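Local coordinates for protein VP2 (Primate bocaparvovirus 1, PDB 7L0Y) that self-assembles from 60 copies into the T=1 icosahedral capsid of a human parvovirus, at residues S273-P278 with W378-Q383. Sequence-based numbering, arbitrary orientation.
Sequences SWMTGP and WMFPNQ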
ATOM      1  N   SER A 273      92.844  41.726 -39.772  1.00 41.91           N
ATOM      2  CA  SER A 273      91.803  41.657 -40.779  1.00 41.91           C
ATOM      3  C   SER A 273      90.935  42.899 -40.803  1.00 41.91           C
ATOM      4  O   SER A 273      89.970  42.944 -41.565  1.00 41.91           O
ATOM      5  CB  SER A 273      90.921  40.427 -40.555  1.00 40.24           C
ATOM      6  OG  SER A 273      91.639  39.232 -40.792  1.00 40.24           O
ATOM      7  N   TRP A 274      91.241  43.900 -39.994  1.00 41.15           N
ATOM      8  CA  TRP A 274      90.336  45.017 -39.805  1.00 41.15           C
ATOM      9  C   TRP A 274      90.958  46.304 -40.318  1.00 41.15           C
ATOM     10  O   TRP A 274      92.135  46.578 -40.087  1.00 41.15           O
ATOM     11  CB  TRP A 274      89.941  45.123 -38.336  1.00 37.71           C
ATOM     12  CG  TRP A 274      89.270  43.868 -37.927  1.00 37.71           C
ATOM     13  CD1 TRP A 274      89.787  42.872 -37.164  1.00 37.71           C
ATOM     14  CD2 TRP A 274      88.003  43.402 -38.386  1.00 37.71           C
ATOM     15  NE1 TRP A 274      88.895  41.840 -37.062  1.00 37.71           N
ATOM     16  CE2 TRP A 274      87.790  42.140 -37.810  1.00 37.71           C
ATOM     17  CE3 TRP A 274      87.012  43.946 -39.199  1.00 37.71           C
ATOM     18  CZ2 TRP A 274      86.629  41.415 -38.023  1.00 37.71           C
ATOM     19  CZ3 TRP A 274      85.869  43.228 -39.411  1.00 37.71           C
ATOM     20  CH2 TRP A 274      85.682  41.976 -38.828  1.00 37.71           C
ATOM     21  N   MET A 275      90.149  47.086 -41.020  1.00 39.32           N
ATOM     22  CA  MET A 275      90.599  48.206 -41.824  1.00 39.32           C
ATOM     23  C   MET A 275      90.182  49.525 -41.191  1.00 39.32           C
ATOM     24  O   MET A 275      89.193  49.598 -40.461  1.00 39.32           O
ATOM     25  CB  MET A 275      90.034  48.084 -43.254  1.00 42.53           C
ATOM     26  CG  MET A 275      90.267  49.277 -44.160  1.00 42.53           C
ATOM     27  SD  MET A 275      91.986  49.683 -44.436  1.00 42.53           S
ATOM     28  CE  MET A 275      92.440  48.424 -45.599  1.00 42.53           C
ATOM     29  N   THR A 276      90.978  50.557 -41.448  1.00 39.86           N
ATOM     30  CA  THR A 276      90.608  51.916 -41.088  1.00 39.86           C
ATOM     31  C   THR A 276      89.228  52.254 -41.638  1.00 39.86           C
ATOM     32  O   THR A 276      88.899  51.916 -42.773  1.00 39.86           O
ATOM     33  CB  THR A 276      91.645  52.889 -41.645  1.00 43.49           C
ATOM     34  OG1 THR A 276      92.922  52.601 -41.080  1.00 43.49           O
ATOM     35  CG2 THR A 276      91.284  54.296 -41.318  1.00 43.49           C
ATOM     36  N   GLY A 277      88.414  52.915 -40.828  1.00 37.47           N
ATOM     37  CA  GLY A 277      87.099  53.326 -41.258  1.00 37.47           C
ATOM     38  C   GLY A 277      87.143  54.403 -42.323  1.00 37.47           C
ATOM     39  O   GLY A 277      88.204  54.926 -42.670  1.00 37.47           O
ATOM     40  N   PRO A 278      85.981  54.764 -42.856  1.00 36.95           N
ATOM     41  CA  PRO A 278      85.953  55.675 -44.003  1.00 36.95           C
ATOM     42  C   PRO A 278      86.257  57.108 -43.596  1.00 36.95           C
ATOM     43  O   PRO A 278      86.002  57.529 -42.467  1.00 36.95           O
ATOM     44  CB  PRO A 278      84.519  55.542 -44.516  1.00 34.56           C
ATOM     45  CG  PRO A 278      84.016  54.284 -43.925  1.00 34.56           C
ATOM     46  CD  PRO A 278      84.662  54.181 -42.597  1.00 34.56           C
ATOM     47  N   TRP A 378      87.760  55.117 -48.675  1.00 32.73           N
ATOM     48  CA  TRP A 378      86.350  54.956 -48.924  1.00 32.73           C
ATOM     49  C   TRP A 378      85.812  53.817 -48.076  1.00 32.73           C
ATOM     50  O   TRP A 378      86.537  53.158 -47.335  1.00 32.73           O
ATOM     51  CB  TRP A 378      86.127  54.719 -50.408  1.00 31.68           C
ATOM     52  CG  TRP A 378      86.513  55.889 -51.204  1.00 31.68           C
ATOM     53  CD1 TRP A 378      87.743  56.162 -51.702  1.00 31.68           C
ATOM     54  CD2 TRP A 378      85.665  56.958 -51.614  1.00 31.68           C
ATOM     55  NE1 TRP A 378      87.723  57.343 -52.386  1.00 31.68           N
ATOM     56  CE2 TRP A 378      86.453  57.852 -52.352  1.00 31.68           C
ATOM     57  CE3 TRP A 378      84.312  57.245 -51.430  1.00 31.68           C
ATOM     58  CZ2 TRP A 378      85.937  59.010 -52.908  1.00 31.68           C
ATOM     59  CZ3 TRP A 378      83.806  58.391 -51.977  1.00 31.68           C
ATOM     60  CH2 TRP A 378      84.614  59.262 -52.709  1.00 31.68           C
ATOM     61  N   MET A 379      84.518  53.590 -48.176  1.00 31.78           N
ATOM     62  CA  MET A 379      83.927  52.433 -47.535  1.00 31.78           C
ATOM     63  C   MET A 379      84.558  51.180 -48.127  1.00 31.78           C
ATOM     64  O   MET A 379      84.793  51.099 -49.330  1.00 31.78           O
ATOM     65  CB  MET A 379      82.416  52.487 -47.732  1.00 34.84           C
ATOM     66  CG  MET A 379      81.571  51.490 -47.027  1.00 34.84           C
ATOM     67  SD  MET A 379      79.864  52.054 -47.171  1.00 34.84           S
ATOM     68  CE  MET A 379      78.965  50.667 -46.514  1.00 34.84           C
ATOM     69  N   PHE A 380      84.931  50.251 -47.265  1.00 33.09           N
ATOM     70  CA  PHE A 380      85.719  49.087 -47.627  1.00 33.09           C
ATOM     71  C   PHE A 380      85.297  47.970 -46.691  1.00 33.09           C
ATOM     72  O   PHE A 380      84.861  48.236 -45.569  1.00 33.09           O
ATOM     73  CB  PHE A 380      87.217  49.398 -47.488  1.00 34.82           C
ATOM     74  CG  PHE A 380      88.121  48.344 -48.029  1.00 34.82           C
ATOM     75  CD1 PHE A 380      88.351  48.249 -49.390  1.00 34.82           C
ATOM     76  CD2 PHE A 380      88.775  47.472 -47.188  1.00 34.82           C
ATOM     77  CE1 PHE A 380      89.184  47.290 -49.894  1.00 34.82           C
ATOM     78  CE2 PHE A 380      89.611  46.514 -47.689  1.00 34.82           C
ATOM     79  CZ  PHE A 380      89.819  46.423 -49.046  1.00 34.82           C
ATOM     80  N   PRO A 381      85.384  46.720 -47.122  1.00 35.23           N
ATOM     81  CA  PRO A 381      85.052  45.621 -46.218  1.00 35.23           C
ATOM     82  C   PRO A 381      85.966  45.590 -45.004  1.00 35.23           C
ATOM     83  O   PRO A 381      87.126  45.995 -45.050  1.00 35.23           O
ATOM     84  CB  PRO A 381      85.235  44.378 -47.092  1.00 33.58           C
ATOM     85  CG  PRO A 381      86.097  44.815 -48.190  1.00 33.58           C
ATOM     86  CD  PRO A 381      85.705  46.216 -48.463  1.00 33.58           C
ATOM     87  N   ASN A 382      85.393  45.122 -43.896  1.00 35.96           N
ATOM     88  CA  ASN A 382      86.118  44.906 -42.646  1.00 35.96           C
ATOM     89  C   ASN A 382      86.568  46.209 -41.998  1.00 35.96           C
ATOM     90  O   ASN A 382      87.568  46.240 -41.287  1.00 35.96           O
ATOM     91  CB  ASN A 382      87.326  43.997 -42.867  1.00 37.21           C
ATOM     92  CG  ASN A 382      86.937  42.619 -43.304  1.00 37.21           C
ATOM     93  OD1 ASN A 382      85.889  42.112 -42.934  1.00 37.21           O
ATOM     94  ND2 ASN A 382      87.755  42.029 -44.157  1.00 37.21           N
ATOM     95  N   GLN A 383      85.843  47.292 -42.234  1.00 35.14           N
ATOM     96  CA  GLN A 383      86.078  48.550 -41.543  1.00 35.14           C
ATOM     97  C   GLN A 383      85.234  48.574 -40.283  1.00 35.14           C
ATOM     98  O   GLN A 383      84.056  48.218 -40.317  1.00 35.14           O
ATOM     99  CB  GLN A 383      85.729  49.749 -42.420  1.00 33.77           C
ATOM    100  CG  GLN A 383      86.654  49.996 -43.568  1.00 33.77           C
ATOM    101  CD  GLN A 383      86.171  51.127 -44.432  1.00 33.77           C
ATOM    102  OE1 GLN A 383      84.979  51.384 -44.504  1.00 33.77           O
ATOM    103  NE2 GLN A 383      87.089  51.820 -45.079  1.00 33.77           N
TER
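Met275 N donates a nearly straight hydrogen bond to Asn382 O (2.7 Å, 164° at the hydrogen). The contact joins two segments of the long region between strands 215-232 and 424-429, the GH loop of the parvovirus jelly roll. They are 100 residues apart in sequence and buried in the assembled shell. A single beta bridge between Met275 and Gln383 accompanies the bond. Asn382 is the third residue of a type II beta turn from Phe380 to Gln383. Asn382 O also lies at the edge of the Trp274 indole, near the ring plane, 3.2 Å from CE3. The Asn382 side chain crosses this ring at about a right angle, with its CB 3.7 Å from CE3. Met275 extends its CG anti to the backbone N (chi1 172°), alongside the Gln383 chain, and then bends. CG meets Phe380 CD2 at 3.8 Å, obliquely to the ring, and CE lies 4.0 Å from Phe380 CE2.

Gln383 runs extended beyond CG and carries its amide back to the start of its own segment. There NE2 gives a hydrogen bond to Trp378 O, and OE1 accepts a weak one from Phe380 N. These two bonds hold the amide in place beside Pro278, with OE1 3.1 Å from Pro278 CG.

A second subunit reaches the turn: its Thr407 OG1 bonds to Phe380 O and Gln383 N, and its Asp410 N bonds to Asn382 OD1. Trp378 packs edge-to-face with Trp378 of both the second and a third subunit, so the contact sits where three copies meet. Within the chain, Thr276 is tied to strand 361-366 by the hydrogen bond between its OG1 and Leu362 O.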